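Local coordinates for protein leucine aminopeptidase 2 (Saccharomyces cerevisiae, PDB 2XQ0) that preferentially cleaves di- and tripeptides as a zinc-dependent aminopeptidase and also has a low epoxide hydrolase activity in vitro, at residues Ala204-Ile209 against Gly274-Pro279; Pro176-Gly181 against Pro279-Ala284; Leu146-Ala151 against Cys315-Phe320. All blocks are in the same frame, centred on the assembly; numbering follows the deposited sequence.

Interaction 1: residues Ala204-Ile209 against Gly274-Pro279; sequences AYLIGI and GGMESP. With BES (2-(3-amino-2-hydroxy-4-phenyl-butyrylamino)-4-methyl-pentanoic acid), chain B.
Leu-206 and Ser-278 mark the closest approach of the two backbones, their CA atoms 5.0 Å apart where the short 3-10 turn 204-206 meets residues 277-279. The touching parts run at 83° to one another, so they cross rather than pair, and a single hydrogen bond joins them: Ser-278 OG donates to Leu-206 O over 3.1 Å, approaching from above the carbonyl plane. Leu-206 buries the most surface. Its CB rests on Pro-279 CD at 3.6 Å, while its CD2 branch reaches Met-276 CE and the CG methylene of Glu-277. Met-276, with CG opposite its backbone N (chi1 175°) and the chain bent at chi2, sends CE past Leu-206 to the edge of the Tyr-205 ring and brings SD within 3.0 Å of the bestatin amine N2. Glu-277 bends at chi2 (-92°), and its carboxylate lies between Tyr-205 and the inhibitor; OE1 accepts from bestatin N2 at 2.8 Å. OE2 accepts a hydrogen bond from a water that also bonds Tyr-205 OH, so each carboxylate oxygen has a partner. With an alanine in place of Glu-277, the inhibitor's amine would probably lose one of its carboxylate acceptors and the water its link to this segment. At the far end of the segment, Gly-274 N donates to bestatin O4 at 2.6 Å. The glycine-rich run followed by Met-Glu is the GXMEN-like motif of M1 aminopeptidases, here GGMES, lining the substrate site beside the zinc.

Interaction 2: residues Pro176-Gly181 against Pro279-Ala284; sequences PVVFSG and PNMTFA
Met-281 and Val-178 meet side chain to side chain, crossing at about a right angle. The methionine leaves its backbone with CG anti to N (chi1 -167°) and then folds at both chi2 and chi3, doubling back so that two of its atoms touch the valine: CG lies 4.0 Å from Val-178 CG2, and CE sits at the same distance from Val-178 CB. Leu-265 of the neighbouring strand 264-266 packs on both side chains. Nearer the backbone, Met-281 CB rests against Phe-179 O at 3.7 Å.

Ser-180, the centre of an inverse gamma turn, brings the two segments closest. Its CA approaches Pro-279 O to 3.1 Å, and its CB lies beside the same oxygen. With chi1 at 54°, its OG stands over the centre of the Phe-179 ring and accepts from Gly-208 N, so the hydroxyl is engaged by the 204-209 loop rather than by Pro-279. Asn-280 lays CB 3.8 Å from Gly-181 O, with OD1 near Gly-181 CA; its amide reaches Trp-259 O through ND2 and Gln-198 NE2 through OD1.

No hydrogen bond crosses between 176-181 and 279-284. Ser-180 and the Asn-280 amide find partners elsewhere, Gln-198 reaching both Ser-180 O and Asn-280 OD1, which implies that the direct contact rests on van der Waals packing while bonds to surrounding residues hold these polar groups.

Interaction 3: residues Leu146-Ala151 against Cys315-Phe320; sequences LEAIHA and CSWNHF. With BES (2-(3-amino-2-hydroxy-4-phenyl-butyrylamino)-4-methyl-pentanoic acid), chain B.
Trp-317, Glu-147 and Ala-148 bury most of the surface in this contact. The indole presents one face to Ala-148, whose CB stands 3.7 Å from the centroid of the six-membered ring and 12° off the normal, a CH-pi contact. Ala-148, which follows a cis peptide bond, also brings its O to 3.4 Å from Trp-317 CZ2, and Ile-149 adds CG2 beside NE1 of the indole.

Glu-147 is stretched out, CG anti to the backbone N (chi1 -163°) and the chain straight beyond it, so that the carboxylate reaches Phe-320 and bestatin. OE1 accepts from bestatin N2 at 2.8 Å. OE2 meets the edge of the Phe-320 ring, 3.4 Å from CE1, with carboxylate and ring planes 82° apart; the aromatic C-H edge, slightly positive, probably suits that oxygen. Phe-320 CZ in turn approaches bestatin C9 of the phenyl group, which also lies along the Glu-147 side chain.

Tyr-205 meets Trp-317 edge-to-face. Glu-147 and Phe-320 line the bestatin pocket of this M1 aminopeptidase, with the Trp-317 and Ala-148 packing behind them; Glu-147 binds the inhibitor's amine there, as it probably would a substrate's N-terminus.

Interactions 1 and 2 lie about 7 Å apart between centres and share Pro-279; the centre of interaction 3 is about 12 Å from that of interaction 1 and about 19 Å from that of interaction 2. Along the chain they are nested, 1 inside 2 and 2 inside 3. The earlier segment of each comes from the N-terminal part of the chain and the later one from the zinc-bearing peptidase part. Strands 275-276 and 282-284 are neighbours in one five-stranded mixed sheet, with Met-276 N close to Phe-283 O. Interactions 1 and 3 both touch bestatin, bringing Met-276 and Glu-277 beside Glu-147. The substrate site is thus assembled at the seam between the two regions, with interaction 2 set farther from the inhibitor.

Interaction 1: residues Ala204-Ile209 against Gly274-Pro279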
loop_
_atom_site.group_PDB
_atom_site.type_symbol
_atom_site.label_atom_id
_atom_site.label_comp_id
_atom_site.label_asym_id
_atom_site.label_seq_id
_atom_site.Cartn_x
_atom_site.Cartn_y
_atom_site.Cartn_z
ATOM N N ALA A 204 -11.704 -1.359 -10.686
ATOM C CA ALA A 204 -12.314 -0.281 -9.903
ATOM C C ALA A 204 -11.462 0.137 -8.700
ATOM O O ALA A 204 -11.518 1.291 -8.276
ATOM C CB ALA A 204 -13.726 -0.682 -9.436
ATOM N N TYR A 205 -10.700 -0.795 -8.133
ATOM C CA TYR A 205 -10.020 -0.499 -6.869
ATOM C C TYR A 205 -8.885 0.517 -7.104
ATOM O O TYR A 205 -8.396 1.112 -6.166
ATOM C CB TYR A 205 -9.512 -1.762 -6.174
ATOM C CG TYR A 205 -8.234 -2.332 -6.745
ATOM C CD1 TYR A 205 -6.996 -1.782 -6.420
ATOM C CD2 TYR A 205 -8.263 -3.418 -7.593
ATOM C CE1 TYR A 205 -5.834 -2.306 -6.927
ATOM C CE2 TYR A 205 -7.101 -3.946 -8.119
ATOM C CZ TYR A 205 -5.892 -3.388 -7.781
ATOM O OH TYR A 205 -4.735 -3.906 -8.300
ATOM N N LEU A 206 -8.498 0.709 -8.369
ATOM C CA LEU A 206 -7.436 1.654 -8.735
ATOM C C LEU A 206 -7.952 3.075 -8.981
ATOM O O LEU A 206 -7.167 4.011 -9.151
ATOM C CB LEU A 206 -6.688 1.172 -9.974
ATOM C CG LEU A 206 -5.779 -0.034 -9.716
ATOM C CD1 LEU A 206 -5.116 -0.479 -11.005
ATOM C CD2 LEU A 206 -4.734 0.340 -8.694
ATOM N N ILE A 207 -9.270 3.234 -9.010
ATOM C CA ILE A 207 -9.823 4.564 -9.189
ATOM C C ILE A 207 -9.377 5.426 -8.025
ATOM O O ILE A 207 -9.346 4.981 -6.871
ATOM C CB ILE A 207 -11.344 4.568 -9.304
ATOM C CG1 ILE A 207 -11.761 3.971 -10.653
ATOM C CG2 ILE A 207 -11.888 5.991 -9.167
ATOM C CD1 ILE A 207 -11.312 4.835 -11.830
ATOM N N GLY A 208 -8.985 6.652 -8.347
ATOM C CA GLY A 208 -8.551 7.588 -7.330
ATOM C C GLY A 208 -9.120 8.958 -7.605
ATOM O O GLY A 208 -9.192 9.388 -8.763
ATOM N N ILE A 209 -9.560 9.629 -6.546
ATOM C CA ILE A 209 -10.036 11.003 -6.678
ATOM C C ILE A 209 -9.638 11.809 -5.457
ATOM O O ILE A 209 -9.678 11.305 -4.329
ATOM C CB ILE A 209 -11.578 11.050 -6.859
ATOM C CG1 ILE A 209 -12.049 12.498 -7.020
ATOM C CG2 ILE A 209 -12.261 10.446 -5.656
ATOM C CD1 ILE A 209 -13.486 12.613 -7.478
ATOM N N GLY A 274 1.281 4.647 3.053
ATOM C CA GLY A 274 2.523 5.259 2.625
ATOM C C GLY A 274 2.266 5.765 1.218
ATOM O O GLY A 274 2.730 6.828 0.825
ATOM N N GLY A 275 1.478 5.008 0.466
ATOM C CA GLY A 275 1.172 5.390 -0.899
ATOM C C GLY A 275 0.097 4.518 -1.486
ATOM O O GLY A 275 -0.218 3.478 -0.916
ATOM N N MET A 276 -0.476 4.940 -2.614
ATOM C CA MET A 276 -1.478 4.130 -3.312
ATOM C C MET A 276 -1.221 4.381 -4.774
ATOM O O MET A 276 -1.165 5.538 -5.204
ATOM C CB MET A 276 -2.901 4.544 -2.958
ATOM C CG MET A 276 -3.977 3.812 -3.755
ATOM S SD MET A 276 -3.923 1.998 -3.585
ATOM C CE MET A 276 -4.592 1.475 -5.164
ATOM N N GLU A 277 -1.079 3.292 -5.519
ATOM C CA GLU A 277 -0.648 3.314 -6.912
ATOM C C GLU A 277 -1.760 3.593 -7.927
ATOM O O GLU A 277 -1.809 2.944 -8.966
ATOM C CB GLU A 277 -0.026 1.950 -7.234
ATOM C CG GLU A 277 -1.034 0.755 -7.276
ATOM C CD GLU A 277 -1.214 0.010 -5.931
ATOM O OE1 GLU A 277 -0.903 0.573 -4.855
ATOM O OE2 GLU A 277 -1.676 -1.156 -5.953
ATOM N N SER A 278 -2.653 4.546 -7.663
ATOM C CA SER A 278 -3.648 4.895 -8.667
ATOM C C SER A 278 -2.942 5.308 -9.927
ATOM O O SER A 278 -2.048 6.147 -9.878
ATOM C CB SER A 278 -4.532 6.048 -8.209
ATOM O OG SER A 278 -5.378 5.618 -7.175
ATOM N N PRO A 279 -3.332 4.719 -11.067
ATOM C CA PRO A 279 -2.726 5.052 -12.365
ATOM C C PRO A 279 -2.784 6.524 -12.707
ATOM O O PRO A 279 -3.849 7.132 -12.654
ATOM C CB PRO A 279 -3.576 4.265 -13.367
ATOM C CG PRO A 279 -4.147 3.161 -12.587
ATOM C CD PRO A 279 -4.360 3.673 -11.192
HETATM N N2 BES B . -1.937 0.041 -2.349
HETATM C C1 BES B . -0.947 -0.441 -1.409
HETATM C C6 BES B . -1.425 -0.208 0.026
HETATM C C7 BES B . -2.677 -1.013 0.294
HETATM C C8 BES B . -2.730 -2.351 -0.080
HETATM C C12 BES B . -3.780 -0.415 0.896
HETATM C C9 BES B . -3.880 -3.094 0.158
HETATM C C11 BES B . -4.932 -1.160 1.133
HETATM C C10 BES B . -4.982 -2.501 0.765
HETATM C C2 BES B . 0.407 0.245 -1.629
HETATM O O2 BES B . 0.942 0.107 -2.954
HETATM C C3 BES B . 1.362 -0.344 -0.645
HETATM O O3 BES B . 1.793 -1.493 -0.771
HETATM N N1 BES B . 1.618 0.522 0.327
HETATM C C4 BES B . 2.482 0.352 1.476
HETATM C C13 BES B . 3.782 1.016 1.040
HETATM C C14 BES B . 4.995 0.111 1.207
HETATM C C15 BES B . 6.128 0.579 0.301
HETATM C C16 BES B . 4.655 -1.355 0.948
HETATM C C5 BES B . 1.874 1.155 2.590
HETATM O O1 BES B . 2.104 0.824 3.774
HETATM O O4 BES B . 1.145 2.133 2.286
HETATM O O HOH W 1 -2.319 -2.354 -8.189
#

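Interaction 2: residues Pro176-Gly181 against Pro279-Ala284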
loop_
_atom_site.group_PDB
_atom_site.type_symbol
_atom_site.label_atom_id
_atom_site.label_comp_id
_atom_site.label_asym_id
_atom_site.label_seq_id
_atom_site.Cartn_x
_atom_site.Cartn_y
_atom_site.Cartn_z
ATOM N N PRO A 176 -10.014 22.473 -7.017
ATOM C CA PRO A 176 -9.257 21.576 -7.906
ATOM C C PRO A 176 -9.460 20.063 -7.633
ATOM O O PRO A 176 -9.647 19.628 -6.497
ATOM C CB PRO A 176 -7.808 21.999 -7.653
ATOM C CG PRO A 176 -7.916 23.513 -7.389
ATOM C CD PRO A 176 -9.224 23.666 -6.628
ATOM N N VAL A 177 -9.447 19.280 -8.700
ATOM C CA VAL A 177 -9.662 17.841 -8.618
ATOM C C VAL A 177 -8.516 17.154 -9.327
ATOM O O VAL A 177 -8.105 17.578 -10.412
ATOM C CB VAL A 177 -10.970 17.395 -9.336
ATOM C CG1 VAL A 177 -11.079 15.859 -9.405
ATOM C CG2 VAL A 177 -12.199 17.989 -8.674
ATOM N N VAL A 178 -7.994 16.103 -8.714
ATOM C CA VAL A 178 -7.153 15.174 -9.451
ATOM C C VAL A 178 -7.821 13.804 -9.474
ATOM O O VAL A 178 -8.638 13.482 -8.604
ATOM C CB VAL A 178 -5.740 15.081 -8.889
ATOM C CG1 VAL A 178 -5.082 16.467 -8.892
ATOM C CG2 VAL A 178 -5.771 14.485 -7.490
ATOM N N PHE A 179 -7.484 13.021 -10.493
ATOM C CA PHE A 179 -8.158 11.770 -10.785
ATOM C C PHE A 179 -7.114 10.811 -11.346
ATOM O O PHE A 179 -6.104 11.247 -11.887
ATOM C CB PHE A 179 -9.252 11.999 -11.828
ATOM C CG PHE A 179 -9.947 10.738 -12.276
ATOM C CD1 PHE A 179 -10.972 10.192 -11.520
ATOM C CD2 PHE A 179 -9.588 10.118 -13.470
ATOM C CE1 PHE A 179 -11.612 9.008 -11.922
ATOM C CE2 PHE A 179 -10.212 8.954 -13.885
ATOM C CZ PHE A 179 -11.236 8.401 -13.124
ATOM N N SER A 180 -7.373 9.516 -11.221
ATOM C CA SER A 180 -6.495 8.489 -11.764
ATOM C C SER A 180 -6.670 8.347 -13.274
ATOM O O SER A 180 -7.108 7.296 -13.780
ATOM C CB SER A 180 -6.816 7.161 -11.099
ATOM O OG SER A 180 -8.202 6.878 -11.227
ATOM N N GLY A 181 -6.335 9.404 -13.990
ATOM C CA GLY A 181 -6.379 9.405 -15.435
ATOM C C GLY A 181 -5.721 10.665 -15.955
ATOM O O GLY A 181 -5.237 11.484 -15.186
ATOM N N PRO A 279 -3.332 4.719 -11.067
ATOM C CA PRO A 279 -2.726 5.052 -12.365
ATOM C C PRO A 279 -2.784 6.524 -12.707
ATOM O O PRO A 279 -3.849 7.132 -12.654
ATOM C CB PRO A 279 -3.576 4.265 -13.367
ATOM C CG PRO A 279 -4.147 3.161 -12.587
ATOM C CD PRO A 279 -4.360 3.673 -11.192
ATOM N N ASN A 280 -1.640 7.078 -13.083
ATOM C CA ASN A 280 -1.507 8.492 -13.410
ATOM C C ASN A 280 -1.645 9.438 -12.220
ATOM O O ASN A 280 -1.579 10.658 -12.391
ATOM C CB ASN A 280 -2.462 8.915 -14.531
ATOM C CG ASN A 280 -2.156 8.230 -15.857
ATOM O OD1 ASN A 280 -2.985 7.507 -16.409
ATOM N ND2 ASN A 280 -0.967 8.461 -16.373
ATOM N N MET A 281 -1.815 8.901 -11.012
ATOM C CA MET A 281 -1.819 9.773 -9.837
ATOM C C MET A 281 -1.542 8.982 -8.579
ATOM O O MET A 281 -2.456 8.627 -7.863
ATOM C CB MET A 281 -3.154 10.528 -9.694
ATOM C CG MET A 281 -3.151 11.695 -8.685
ATOM S SD MET A 281 -1.889 12.976 -8.958
ATOM C CE MET A 281 -2.406 13.575 -10.579
ATOM N N THR A 282 -0.275 8.707 -8.321
ATOM C CA THR A 282 0.129 8.056 -7.082
ATOM C C THR A 282 -0.279 8.927 -5.895
ATOM O O THR A 282 -0.034 10.128 -5.892
ATOM C CB THR A 282 1.670 7.847 -7.103
ATOM O OG1 THR A 282 1.967 6.758 -7.982
ATOM C CG2 THR A 282 2.204 7.522 -5.706
ATOM N N PHE A 283 -0.913 8.331 -4.890
ATOM C CA PHE A 283 -1.260 9.047 -3.676
ATOM C C PHE A 283 -0.126 8.791 -2.713
ATOM O O PHE A 283 0.280 7.649 -2.525
ATOM C CB PHE A 283 -2.569 8.539 -3.071
ATOM C CG PHE A 283 -3.805 9.067 -3.731
ATOM C CD1 PHE A 283 -3.829 9.355 -5.086
ATOM C CD2 PHE A 283 -4.966 9.250 -2.991
ATOM C CE1 PHE A 283 -4.981 9.839 -5.694
ATOM C CE2 PHE A 283 -6.122 9.731 -3.589
ATOM C CZ PHE A 283 -6.128 10.029 -4.944
ATOM N N ALA A 284 0.419 9.851 -2.126
ATOM C CA ALA A 284 1.560 9.700 -1.228
ATOM C C ALA A 284 1.359 10.400 0.123
ATOM O O ALA A 284 0.685 11.427 0.199
ATOM C CB ALA A 284 2.830 10.203 -1.911
#

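Interaction 3: residues Leu146-Ala151 against Cys315-Phe320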
loop_
_atom_site.group_PDB
_atom_site.type_symbol
_atom_site.label_atom_id
_atom_site.label_comp_id
_atom_site.label_asym_id
_atom_site.label_seq_id
_atom_site.Cartn_x
_atom_site.Cartn_y
_atom_site.Cartn_z
ATOM N N LEU A 146 -9.641 3.109 -2.294
ATOM C CA LEU A 146 -10.618 2.081 -2.666
ATOM C C LEU A 146 -10.155 0.645 -2.430
ATOM O O LEU A 146 -10.973 -0.288 -2.316
ATOM C CB LEU A 146 -11.071 2.262 -4.124
ATOM C CG LEU A 146 -11.586 3.652 -4.485
ATOM C CD1 LEU A 146 -12.262 3.639 -5.862
ATOM C CD2 LEU A 146 -12.531 4.174 -3.416
ATOM N N GLU A 147 -8.852 0.442 -2.342
ATOM C CA GLU A 147 -8.358 -0.933 -2.184
ATOM C C GLU A 147 -8.661 -1.418 -0.771
ATOM O O GLU A 147 -8.457 -0.667 0.175
ATOM C CB GLU A 147 -6.849 -0.995 -2.446
ATOM C CG GLU A 147 -6.312 -2.412 -2.718
ATOM C CD GLU A 147 -4.838 -2.373 -3.118
ATOM O OE1 GLU A 147 -4.308 -1.257 -3.223
ATOM O OE2 GLU A 147 -4.221 -3.431 -3.312
ATOM N N ALA A 148 -9.159 -2.647 -0.612
ATOM C CA ALA A 148 -9.382 -3.599 -1.694
ATOM C C ALA A 148 -10.802 -3.575 -2.263
ATOM O O ALA A 148 -10.972 -3.609 -3.483
ATOM C CB ALA A 148 -9.062 -5.009 -1.218
ATOM N N ILE A 149 -11.815 -3.553 -1.391
ATOM C CA ILE A 149 -13.213 -3.546 -1.861
ATOM C C ILE A 149 -14.067 -2.351 -1.407
ATOM O O ILE A 149 -15.241 -2.502 -1.049
ATOM C CB ILE A 149 -13.931 -4.850 -1.510
ATOM C CG1 ILE A 149 -13.909 -5.094 0.008
ATOM C CG2 ILE A 149 -13.264 -6.029 -2.272
ATOM C CD1 ILE A 149 -14.799 -6.272 0.448
ATOM N N HIS A 150 -13.497 -1.157 -1.457
ATOM C CA HIS A 150 -14.256 0.046 -1.092
ATOM C C HIS A 150 -14.774 0.808 -2.315
ATOM O O HIS A 150 -15.519 1.784 -2.167
ATOM C CB HIS A 150 -13.395 0.967 -0.221
ATOM C CG HIS A 150 -13.045 0.372 1.107
ATOM N ND1 HIS A 150 -13.986 0.155 2.090
ATOM C CD2 HIS A 150 -11.870 -0.079 1.602
ATOM C CE1 HIS A 150 -13.402 -0.394 3.140
ATOM N NE2 HIS A 150 -12.116 -0.539 2.874
ATOM N N ALA A 151 -14.383 0.392 -3.518
ATOM C CA ALA A 151 -14.898 1.071 -4.715
ATOM C C ALA A 151 -16.420 1.004 -4.741
ATOM O O ALA A 151 -17.093 1.960 -5.131
ATOM C CB ALA A 151 -14.310 0.485 -5.968
ATOM N N CYS A 315 -6.418 -11.652 -10.074
ATOM C CA CYS A 315 -7.815 -11.864 -10.414
ATOM C C CYS A 315 -8.731 -11.801 -9.202
ATOM O O CYS A 315 -9.922 -11.520 -9.337
ATOM C CB CYS A 315 -7.979 -13.204 -11.125
ATOM S SG CYS A 315 -7.665 -14.595 -10.059
ATOM N N SER A 316 -8.178 -12.075 -8.023
ATOM C CA SER A 316 -8.946 -12.033 -6.786
ATOM C C SER A 316 -8.005 -11.758 -5.639
ATOM O O SER A 316 -6.788 -11.754 -5.814
ATOM C CB SER A 316 -9.658 -13.361 -6.540
ATOM O OG SER A 316 -8.809 -14.307 -5.918
ATOM N N TRP A 317 -8.561 -11.565 -4.452
ATOM C CA TRP A 317 -7.736 -11.239 -3.295
ATOM C C TRP A 317 -7.075 -12.480 -2.674
ATOM O O TRP A 317 -6.260 -12.360 -1.771
ATOM C CB TRP A 317 -8.526 -10.399 -2.288
ATOM C CG TRP A 317 -9.109 -9.181 -2.994
ATOM C CD1 TRP A 317 -10.422 -8.955 -3.291
ATOM C CD2 TRP A 317 -8.375 -8.084 -3.564
ATOM N NE1 TRP A 317 -10.555 -7.770 -3.991
ATOM C CE2 TRP A 317 -9.312 -7.220 -4.173
ATOM C CE3 TRP A 317 -7.016 -7.742 -3.607
ATOM C CZ2 TRP A 317 -8.935 -6.029 -4.805
ATOM C CZ3 TRP A 317 -6.642 -6.569 -4.244
ATOM C CH2 TRP A 317 -7.592 -5.725 -4.826
ATOM N N ASN A 318 -7.400 -13.660 -3.198
ATOM C CA ASN A 318 -6.664 -14.882 -2.855
ATOM C C ASN A 318 -5.265 -14.910 -3.426
ATOM O O ASN A 318 -4.422 -15.644 -2.935
ATOM C CB ASN A 318 -7.378 -16.123 -3.393
ATOM C CG ASN A 318 -8.567 -16.525 -2.569
ATOM O OD1 ASN A 318 -8.832 -15.962 -1.508
ATOM N ND2 ASN A 318 -9.267 -17.552 -3.028
ATOM N N HIS A 319 -5.040 -14.146 -4.489
ATOM C CA HIS A 319 -3.766 -14.173 -5.225
ATOM C C HIS A 319 -3.084 -12.799 -5.186
ATOM O O HIS A 319 -2.388 -12.390 -6.126
ATOM C CB HIS A 319 -4.005 -14.633 -6.666
ATOM C CG HIS A 319 -4.708 -15.947 -6.745
ATOM N ND1 HIS A 319 -4.037 -17.149 -6.685
ATOM C CD2 HIS A 319 -6.024 -16.248 -6.797
ATOM C CE1 HIS A 319 -4.914 -18.136 -6.724
ATOM N NE2 HIS A 319 -6.128 -17.616 -6.789
ATOM N N PHE A 320 -3.322 -12.095 -4.084
ATOM C CA PHE A 320 -2.804 -10.750 -3.851
ATOM C C PHE A 320 -1.276 -10.705 -3.945
ATOM O O PHE A 320 -0.703 -9.664 -4.276
ATOM C CB PHE A 320 -3.271 -10.284 -2.471
ATOM C CG PHE A 320 -2.954 -8.845 -2.162
ATOM C CD1 PHE A 320 -3.257 -7.842 -3.073
ATOM C CD2 PHE A 320 -2.414 -8.492 -0.924
ATOM C CE1 PHE A 320 -2.989 -6.503 -2.778
ATOM C CE2 PHE A 320 -2.142 -7.162 -0.623
ATOM C CZ PHE A 320 -2.434 -6.167 -1.562
HETATM N N2 BES B . -1.937 0.041 -2.349
HETATM C C1 BES B . -0.947 -0.441 -1.409
HETATM C C6 BES B . -1.425 -0.208 0.026
HETATM C C7 BES B . -2.677 -1.013 0.294
HETATM C C8 BES B . -2.730 -2.351 -0.080
HETATM C C12 BES B . -3.780 -0.415 0.896
HETATM C C9 BES B . -3.880 -3.094 0.158
HETATM C C11 BES B . -4.932 -1.160 1.133
HETATM C C10 BES B . -4.982 -2.501 0.765
HETATM C C2 BES B . 0.407 0.245 -1.629
HETATM O O2 BES B . 0.942 0.107 -2.954
HETATM C C3 BES B . 1.362 -0.344 -0.645
HETATM O O3 BES B . 1.793 -1.493 -0.771
HETATM N N1 BES B . 1.618 0.522 0.327
HETATM C C4 BES B . 2.482 0.352 1.476
HETATM C C13 BES B . 3.782 1.016 1.040
HETATM C C14 BES B . 4.995 0.111 1.207
HETATM C C15 BES B . 6.128 0.579 0.301
HETATM C C16 BES B . 4.655 -1.355 0.948
HETATM C C5 BES B . 1.874 1.155 2.590
HETATM O O1 BES B . 2.104 0.824 3.774
HETATM O O4 BES B . 1.145 2.133 2.286
#